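Local coordinates for protein 3-isopropylmalate dehydratase small subunit (Campylobacter jejuni, PDB 3Q3W) that forms the small subunit of isopropylmalate isomerase, which interconverts 2-isopropylmalate and 3-isopropylmalate by way of 2-isopropylmaleate, at residues A14-Y19 / E137-Q142; L132-E137 / K160-D165. One frame throughout, in Å; residues are numbered along the deposited sequence.

Contact 1. Residues A14-Y19 / E137-Q142; sequences ACPLEY and ELKKSQ
Leu-138 packs on Ala-14 and Pro-16 where the last turn of helix 128-140 lies against strand 9-17 of the mixed sheet, a helix-on-sheet contact in this protein of the aconitase C-terminal domain family. CG of Leu-138 stands anti to the backbone N (chi1 -169°), which sends the isopropyl fork down onto the strand. CD2 meets both side chains, 3.7 Å from Ala-14 CB and 3.9 Å from Pro-16 CD. It also joins CD1 over Ala-14 O, with Leu-138 CD2 3.6 Å from that atom, and this buried carbonyl oxygen has no polar partner in the model. One residue on, Lys-139 passes across the proline ring, its CG 3.8 Å from Pro-16 CG, and bends at chi3 to bring its amine to Glu-18. Lys-139 NZ donates to Glu-18 OE2 at 3.0 Å, on the syn side and 29° out of the carboxylate plane; this salt bridge closes the partly exposed margin. Glu-18 is the centre of an inverse gamma turn. Val-135, a turn earlier in the helix, packs on both Pro-16 and Glu-18, while Phe-157 of strand 154-157 touches Leu-138, and strand 9-17 pairs with strands 73-78 and 145-149.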
ATOM      1  N   ALA A  14      -9.185   0.189  -4.604  1.00 24.91           N
ATOM      2  CA  ALA A  14      -7.803  -0.094  -4.963  1.00 24.60           C
ATOM      3  C   ALA A  14      -7.342   0.811  -6.107  1.00 25.83           C
ATOM      4  O   ALA A  14      -8.151   1.156  -6.988  1.00 24.79           O
ATOM      5  CB  ALA A  14      -7.647  -1.508  -5.325  1.00 26.38           C
ATOM      6  N   CYS A  15      -6.053   1.173  -6.074  1.00 24.58           N
ATOM      7  CA  CYS A  15      -5.455   2.136  -6.992  1.00 25.28           C
ATOM      8  C   CYS A  15      -4.189   1.541  -7.569  1.00 27.01           C
ATOM      9  O   CYS A  15      -3.276   1.192  -6.816  1.00 25.88           O
ATOM     10  CB  CYS A  15      -5.087   3.451  -6.295  1.00 23.97           C
ATOM     11  SG  CYS A  15      -4.426   4.652  -7.462  1.00 24.36           S
ATOM     12  N   PRO A  16      -4.115   1.445  -8.900  1.00 28.47           N
ATOM     13  CA  PRO A  16      -2.927   0.875  -9.490  1.00 30.19           C
ATOM     14  C   PRO A  16      -1.843   1.913  -9.694  1.00 30.38           C
ATOM     15  O   PRO A  16      -2.132   3.016 -10.171  1.00 31.04           O
ATOM     16  CB  PRO A  16      -3.436   0.346 -10.831  1.00 31.84           C
ATOM     17  CG  PRO A  16      -4.538   1.264 -11.193  1.00 31.85           C
ATOM     18  CD  PRO A  16      -5.121   1.800  -9.920  1.00 29.11           C
ATOM     19  N   LEU A  17      -0.627   1.578  -9.318  1.00 29.94           N
ATOM     20  CA  LEU A  17       0.522   2.462  -9.530  1.00 31.34           C
ATOM     21  C   LEU A  17       1.584   1.687 -10.335  1.00 33.36           C
ATOM     22  O   LEU A  17       2.396   0.936  -9.789  1.00 32.29           O
ATOM     23  CB  LEU A  17       1.100   2.968  -8.198  1.00 28.68           C
ATOM     24  CG  LEU A  17       0.125   3.738  -7.309  1.00 29.80           C
ATOM     25  CD1 LEU A  17       0.799   4.049  -5.898  1.00 27.51           C
ATOM     26  CD2 LEU A  17      -0.329   5.014  -7.911  1.00 29.70           C
ATOM     27  N   GLU A  18       1.584   1.931 -11.642  1.00 36.16           N
ATOM     28  CA  GLU A  18       2.350   1.132 -12.593  1.00 39.91           C
ATOM     29  C   GLU A  18       3.788   1.622 -12.641  1.00 41.57           C
ATOM     30  O   GLU A  18       4.278   2.131 -13.665  1.00 41.96           O
ATOM     31  CB  GLU A  18       1.679   1.218 -13.959  1.00 41.91           C
ATOM     32  CG  GLU A  18       0.307   0.548 -13.986  1.00 42.98           C
ATOM     33  CD  GLU A  18      -0.323   0.582 -15.387  1.00 46.84           C
ATOM     34  OE1 GLU A  18       0.082  -0.224 -16.266  1.00 48.98           O
ATOM     35  OE2 GLU A  18      -1.206   1.424 -15.596  1.00 46.63           O
ATOM     36  N   TYR A  19       4.456   1.469 -11.504  1.00 41.58           N
ATOM     37  CA  TYR A  19       5.858   1.737 -11.382  1.00 43.20           C
ATOM     38  C   TYR A  19       6.507   0.540 -10.676  1.00 43.17           C
ATOM     39  O   TYR A  19       5.901  -0.076  -9.781  1.00 42.63           O
ATOM     40  CB  TYR A  19       6.084   3.014 -10.588  1.00 42.45           C
ATOM     41  CG  TYR A  19       5.197   4.191 -10.947  1.00 45.37           C
ATOM     42  CD1 TYR A  19       5.597   5.139 -11.900  1.00 52.73           C
ATOM     43  CD2 TYR A  19       3.980   4.403 -10.296  1.00 49.11           C
ATOM     44  CE1 TYR A  19       4.786   6.262 -12.216  1.00 52.66           C
ATOM     45  CE2 TYR A  19       3.162   5.511 -10.607  1.00 50.14           C
ATOM     46  CZ  TYR A  19       3.575   6.441 -11.564  1.00 52.47           C
ATOM     47  OH  TYR A  19       2.763   7.544 -11.872  1.00 56.19           O
ATOM     48  N   GLU A 137      -7.627  -4.847 -15.300  1.00 43.84           N
ATOM     49  CA  GLU A 137      -9.038  -4.817 -15.009  1.00 44.80           C
ATOM     50  C   GLU A 137      -9.413  -3.591 -14.138  1.00 41.54           C
ATOM     51  O   GLU A 137     -10.469  -3.000 -14.325  1.00 41.57           O
ATOM     52  CB  GLU A 137      -9.388  -6.116 -14.300  1.00 46.94           C
ATOM     53  CG  GLU A 137     -10.783  -6.214 -13.720  1.00 51.48           C
ATOM     54  CD  GLU A 137     -11.851  -6.363 -14.745  1.00 58.28           C
ATOM     55  OE1 GLU A 137     -11.568  -6.944 -15.818  1.00 66.52           O
ATOM     56  OE2 GLU A 137     -12.990  -5.912 -14.465  1.00 60.78           O
ATOM     57  N   LEU A 138      -8.558  -3.253 -13.172  1.00 39.14           N
ATOM     58  CA  LEU A 138      -8.866  -2.187 -12.215  1.00 35.73           C
ATOM     59  C   LEU A 138      -8.994  -0.849 -12.921  1.00 34.57           C
ATOM     60  O   LEU A 138      -9.867  -0.019 -12.615  1.00 31.69           O
ATOM     61  CB  LEU A 138      -7.769  -2.128 -11.138  1.00 34.87           C
ATOM     62  CG  LEU A 138      -8.013  -1.269  -9.891  1.00 32.17           C
ATOM     63  CD1 LEU A 138      -9.370  -1.528  -9.230  1.00 31.54           C
ATOM     64  CD2 LEU A 138      -6.862  -1.577  -8.949  1.00 28.90           C
ATOM     65  N   LYS A 139      -8.106  -0.636 -13.871  1.00 34.27           N
ATOM     66  CA  LYS A 139      -8.124   0.575 -14.636  1.00 34.27           C
ATOM     67  C   LYS A 139      -9.354   0.674 -15.478  1.00 35.27           C
ATOM     68  O   LYS A 139      -9.988   1.744 -15.551  1.00 33.77           O
ATOM     69  CB  LYS A 139      -6.952   0.591 -15.551  1.00 36.09           C
ATOM     70  CG  LYS A 139      -5.665   0.755 -14.832  1.00 35.90           C
ATOM     71  CD  LYS A 139      -4.596   1.056 -15.837  1.00 40.63           C
ATOM     72  CE  LYS A 139      -4.325  -0.068 -16.792  1.00 41.30           C
ATOM     73  NZ  LYS A 139      -3.197   0.378 -17.639  1.00 43.63           N
ATOM     74  N   LYS A 140      -9.677  -0.440 -16.140  1.00 36.15           N
ATOM     75  CA  LYS A 140     -10.857  -0.510 -16.974  1.00 38.26           C
ATOM     76  C   LYS A 140     -12.152  -0.390 -16.192  1.00 37.82           C
ATOM     77  O   LYS A 140     -13.138   0.110 -16.732  1.00 35.30           O
ATOM     78  CB  LYS A 140     -10.905  -1.804 -17.767  1.00 40.91           C
ATOM     79  CG  LYS A 140      -9.869  -1.894 -18.851  1.00 43.76           C
ATOM     80  CD  LYS A 140     -10.006  -3.208 -19.554  1.00 45.91           C
ATOM     81  CE  LYS A 140      -9.026  -3.308 -20.712  1.00 50.51           C
ATOM     82  NZ  LYS A 140      -8.938  -4.683 -21.262  1.00 52.76           N
ATOM     83  N   SER A 141     -12.159  -0.825 -14.930  1.00 36.65           N
ATOM     84  CA  SER A 141     -13.442  -0.982 -14.222  1.00 37.83           C
ATOM     85  C   SER A 141     -13.944   0.321 -13.579  1.00 35.70           C
ATOM     86  O   SER A 141     -13.160   1.123 -13.024  1.00 33.49           O
ATOM     87  CB  SER A 141     -13.333  -2.085 -13.147  1.00 38.64           C
ATOM     88  OG  SER A 141     -14.604  -2.350 -12.566  1.00 43.16           O
ATOM     89  N   GLN A 142     -15.255   0.489 -13.588  1.00 35.35           N
ATOM     90  CA  GLN A 142     -15.868   1.579 -12.840  1.00 35.46           C
ATOM     91  C   GLN A 142     -15.800   1.305 -11.347  1.00 33.96           C
ATOM     92  O   GLN A 142     -15.596   2.213 -10.551  1.00 31.66           O
ATOM     93  CB  GLN A 142     -17.324   1.720 -13.211  1.00 38.03           C
ATOM     94  CG  GLN A 142     -17.926   3.063 -12.794  1.00 39.93           C
ATOM     95  CD  GLN A 142     -18.739   3.695 -13.926  1.00 46.14           C
ATOM     96  OE1 GLN A 142     -19.183   2.999 -14.825  1.00 49.28           O
ATOM     97  NE2 GLN A 142     -18.894   5.026 -13.900  1.00 46.03           N
TER

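Contact 2. Residues L132-E137 / K160-D165; sequences LEIVDE and KIFSFD
Helix 132-137 and strand 160-163 run roughly antiparallel, 145° between their directions and 11.3 Å apart at the closest approach of their axes, so Glu-133, Ile-134, Lys-160 and Phe-162 must bridge the gap with their side chains. The apolar part is a CH-pi contact: Ile-134 CD1 sits almost centrally over one face of the Phe-162 ring, 4.2 Å from its centroid. Ile-134 CG1 lies 3.9 Å from Phe-162 CZ, the isoleucine and the phenylalanine overlapping alongside and pointing opposite ways. At the edge of the ring, near its plane, Glu-133 OE1 lies 4.0 Å from Phe-162 CE1, the carboxylate turned nearly perpendicular to the ring. With CG anti to the backbone N (chi1 169°) and the chain extended, the Glu-133 carboxylate is carried out to this ring edge and to Lys-160, whose own extended chain reaches toward it from the strand. Lys-160 NZ makes a salt bridge to Glu-133 OE2 at 3.1 Å, though as a hydrogen bond it is weak. The lysine methylenes run beside the same oxygen, with CE 3.2 Å from Glu-133 OE2. Glu-137, one turn further along the helix, brings OE1 to 4.5 Å from Lys-160 NZ, beyond salt-bridge range. The amine thus lies in a negative field from two carboxylates, which would probably favour its protonated form, while the ring's electropositive edge would suit Glu-133 OE1.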
ATOM      1  N   LEU A 132      -0.558  -8.132 -13.130  1.00 44.89           N
ATOM      2  CA  LEU A 132      -0.708  -7.466 -14.419  1.00 45.34           C
ATOM      3  C   LEU A 132      -2.165  -7.468 -14.829  1.00 45.15           C
ATOM      4  O   LEU A 132      -2.710  -6.475 -15.347  1.00 44.30           O
ATOM      5  CB  LEU A 132       0.145  -8.201 -15.456  1.00 49.24           C
ATOM      6  CG  LEU A 132       1.172  -7.344 -16.196  1.00 50.67           C
ATOM      7  CD1 LEU A 132       1.596  -6.146 -15.370  1.00 50.97           C
ATOM      8  CD2 LEU A 132       2.374  -8.222 -16.608  1.00 53.97           C
ATOM      9  N   GLU A 133      -2.784  -8.614 -14.570  1.00 45.95           N
ATOM     10  CA  GLU A 133      -4.202  -8.839 -14.778  1.00 46.25           C
ATOM     11  C   GLU A 133      -5.050  -7.935 -13.901  1.00 42.62           C
ATOM     12  O   GLU A 133      -6.017  -7.373 -14.371  1.00 41.31           O
ATOM     13  CB  GLU A 133      -4.503 -10.315 -14.490  1.00 48.44           C
ATOM     14  CG  GLU A 133      -5.953 -10.747 -14.396  1.00 51.30           C
ATOM     15  CD  GLU A 133      -6.102 -12.278 -14.321  1.00 55.41           C
ATOM     16  OE1 GLU A 133      -5.135 -12.970 -13.970  1.00 58.14           O
ATOM     17  OE2 GLU A 133      -7.191 -12.808 -14.610  1.00 61.85           O
ATOM     18  N   ILE A 134      -4.733  -7.874 -12.616  1.00 40.85           N
ATOM     19  CA  ILE A 134      -5.425  -6.948 -11.660  1.00 38.95           C
ATOM     20  C   ILE A 134      -5.442  -5.506 -12.136  1.00 37.08           C
ATOM     21  O   ILE A 134      -6.490  -4.930 -12.224  1.00 38.61           O
ATOM     22  CB  ILE A 134      -4.812  -7.040 -10.255  1.00 36.97           C
ATOM     23  CG1 ILE A 134      -5.313  -8.313  -9.581  1.00 38.56           C
ATOM     24  CG2 ILE A 134      -5.180  -5.875  -9.397  1.00 33.34           C
ATOM     25  CD1 ILE A 134      -4.443  -8.760  -8.464  1.00 38.21           C
ATOM     26  N   VAL A 135      -4.269  -4.974 -12.459  1.00 37.06           N
ATOM     27  CA  VAL A 135      -4.089  -3.636 -12.905  1.00 36.53           C
ATOM     28  C   VAL A 135      -4.940  -3.367 -14.119  1.00 38.65           C
ATOM     29  O   VAL A 135      -5.714  -2.401 -14.106  1.00 37.48           O
ATOM     30  CB  VAL A 135      -2.640  -3.345 -13.245  1.00 36.82           C
ATOM     31  CG1 VAL A 135      -2.548  -1.984 -14.023  1.00 36.75           C
ATOM     32  CG2 VAL A 135      -1.797  -3.311 -11.964  1.00 34.77           C
ATOM     33  N   ASP A 136      -4.887  -4.266 -15.121  1.00 41.04           N
ATOM     34  CA  ASP A 136      -5.624  -4.046 -16.355  1.00 43.22           C
ATOM     35  C   ASP A 136      -7.107  -3.921 -16.069  1.00 43.22           C
ATOM     36  O   ASP A 136      -7.782  -2.999 -16.515  1.00 42.76           O
ATOM     37  CB  ASP A 136      -5.443  -5.171 -17.354  1.00 46.48           C
ATOM     38  CG  ASP A 136      -6.243  -4.923 -18.605  1.00 48.51           C
ATOM     39  OD1 ASP A 136      -7.258  -5.613 -18.828  1.00 49.52           O
ATOM     40  OD2 ASP A 136      -5.879  -3.979 -19.309  1.00 47.58           O
ATOM     41  N   GLU A 137      -7.627  -4.847 -15.300  1.00 43.84           N
ATOM     42  CA  GLU A 137      -9.038  -4.817 -15.009  1.00 44.80           C
ATOM     43  C   GLU A 137      -9.413  -3.591 -14.138  1.00 41.54           C
ATOM     44  O   GLU A 137     -10.469  -3.000 -14.325  1.00 41.57           O
ATOM     45  CB  GLU A 137      -9.388  -6.116 -14.300  1.00 46.94           C
ATOM     46  CG  GLU A 137     -10.783  -6.214 -13.720  1.00 51.48           C
ATOM     47  CD  GLU A 137     -11.851  -6.363 -14.745  1.00 58.28           C
ATOM     48  OE1 GLU A 137     -11.568  -6.944 -15.818  1.00 66.52           O
ATOM     49  OE2 GLU A 137     -12.990  -5.912 -14.465  1.00 60.78           O
ATOM     50  N   LYS A 160     -12.809 -13.127  -9.821  1.00 60.00           N
ATOM     51  CA  LYS A 160     -11.489 -13.763  -9.753  1.00 59.80           C
ATOM     52  C   LYS A 160     -10.896 -13.808  -8.355  1.00 57.05           C
ATOM     53  O   LYS A 160     -11.046 -12.876  -7.595  1.00 55.04           O
ATOM     54  CB  LYS A 160     -10.498 -13.033 -10.631  1.00 59.38           C
ATOM     55  CG  LYS A 160     -10.956 -12.852 -12.031  1.00 63.44           C
ATOM     56  CD  LYS A 160      -9.926 -12.073 -12.817  1.00 65.09           C
ATOM     57  CE  LYS A 160     -10.301 -12.062 -14.293  1.00 67.35           C
ATOM     58  NZ  LYS A 160      -9.661 -10.892 -14.940  1.00 67.48           N
ATOM     59  N   ILE A 161     -10.204 -14.903  -8.037  1.00 56.98           N
ATOM     60  CA  ILE A 161      -9.671 -15.150  -6.693  1.00 54.95           C
ATOM     61  C   ILE A 161      -8.201 -15.450  -6.810  1.00 54.42           C
ATOM     62  O   ILE A 161      -7.797 -16.256  -7.627  1.00 56.14           O
ATOM     63  CB  ILE A 161     -10.363 -16.339  -5.991  1.00 56.48           C
ATOM     64  CG1 ILE A 161     -11.885 -16.163  -5.970  1.00 56.06           C
ATOM     65  CG2 ILE A 161      -9.866 -16.466  -4.582  1.00 55.63           C
ATOM     66  CD1 ILE A 161     -12.647 -17.368  -5.382  1.00 60.40           C
ATOM     67  N   PHE A 162      -7.396 -14.795  -5.989  1.00 52.00           N
ATOM     68  CA  PHE A 162      -5.980 -15.027  -5.966  1.00 52.02           C
ATOM     69  C   PHE A 162      -5.649 -15.460  -4.562  1.00 51.73           C
ATOM     70  O   PHE A 162      -6.296 -15.000  -3.603  1.00 51.40           O
ATOM     71  CB  PHE A 162      -5.265 -13.737  -6.322  1.00 50.61           C
ATOM     72  CG  PHE A 162      -5.747 -13.120  -7.598  1.00 51.36           C
ATOM     73  CD1 PHE A 162      -5.057 -13.336  -8.788  1.00 53.97           C
ATOM     74  CD2 PHE A 162      -6.922 -12.358  -7.627  1.00 50.81           C
ATOM     75  CE1 PHE A 162      -5.504 -12.763  -9.985  1.00 53.48           C
ATOM     76  CE2 PHE A 162      -7.387 -11.791  -8.807  1.00 50.08           C
ATOM     77  CZ  PHE A 162      -6.679 -11.990  -9.994  1.00 52.69           C
ATOM     78  N   SER A 163      -4.669 -16.351  -4.417  1.00 52.33           N
ATOM     79  CA  SER A 163      -4.189 -16.772  -3.090  0.60 51.32           C
ATOM     80  C   SER A 163      -2.818 -16.187  -2.825  1.00 49.39           C
ATOM     81  O   SER A 163      -2.065 -15.945  -3.754  1.00 49.88           O
ATOM     82  CB  SER A 163      -4.131 -18.303  -3.003  0.60 54.12           C
ATOM     83  OG  SER A 163      -3.176 -18.850  -3.902  0.60 55.19           O
ATOM     84  N   PHE A 164      -2.491 -15.979  -1.544  1.00 48.44           N
ATOM     85  CA  PHE A 164      -1.167 -15.494  -1.134  1.00 46.21           C
ATOM     86  C   PHE A 164      -0.637 -16.129   0.174  1.00 46.71           C
ATOM     87  O   PHE A 164      -1.372 -16.670   0.982  1.00 44.94           O
ATOM     88  CB  PHE A 164      -1.174 -13.952  -1.024  1.00 44.08           C
ATOM     89  CG  PHE A 164      -2.033 -13.398   0.105  1.00 41.36           C
ATOM     90  CD1 PHE A 164      -1.466 -13.048   1.322  1.00 41.95           C
ATOM     91  CD2 PHE A 164      -3.397 -13.204  -0.063  1.00 43.86           C
ATOM     92  CE1 PHE A 164      -2.248 -12.568   2.359  1.00 40.32           C
ATOM     93  CE2 PHE A 164      -4.188 -12.701   0.974  1.00 41.96           C
ATOM     94  CZ  PHE A 164      -3.607 -12.370   2.172  1.00 41.23           C
ATOM     95  N   ASP A 165       0.664 -16.015   0.362  1.00 47.50           N
ATOM     96  CA  ASP A 165       1.342 -16.527   1.543  1.00 48.66           C
ATOM     97  C   ASP A 165       1.595 -15.439   2.568  1.00 45.32           C
ATOM     98  O   ASP A 165       1.705 -14.282   2.219  1.00 43.14           O
ATOM     99  CB  ASP A 165       2.700 -17.115   1.142  1.00 51.14           C
ATOM    100  CG  ASP A 165       2.574 -18.479   0.547  1.00 58.23           C
ATOM    101  OD1 ASP A 165       1.747 -19.262   1.077  1.00 64.33           O
ATOM    102  OD2 ASP A 165       3.301 -18.775  -0.436  1.00 64.40           O
TER

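Overall arrangement
Both contacts fasten helix 128-140 to the same mixed sheet, but at different depths. Contact 1 ties the helix to an inner strand, and most of its touching residues are buried; contact 2 reaches from the preceding turns to strand 160-163, outermost in this chain, and is only partly buried. Each combines an apolar patch with a lysine-glutamate salt bridge, yet the roles reverse: the helix supplies the lysine in contact 1 and the glutamate in contact 2. Aliphatic groups alone make the apolar part of the first, whereas an aromatic face receives an isoleucine in the second. Val-135 joins them by packing on residues 14-19, and Glu-137 belongs to both segment pairs.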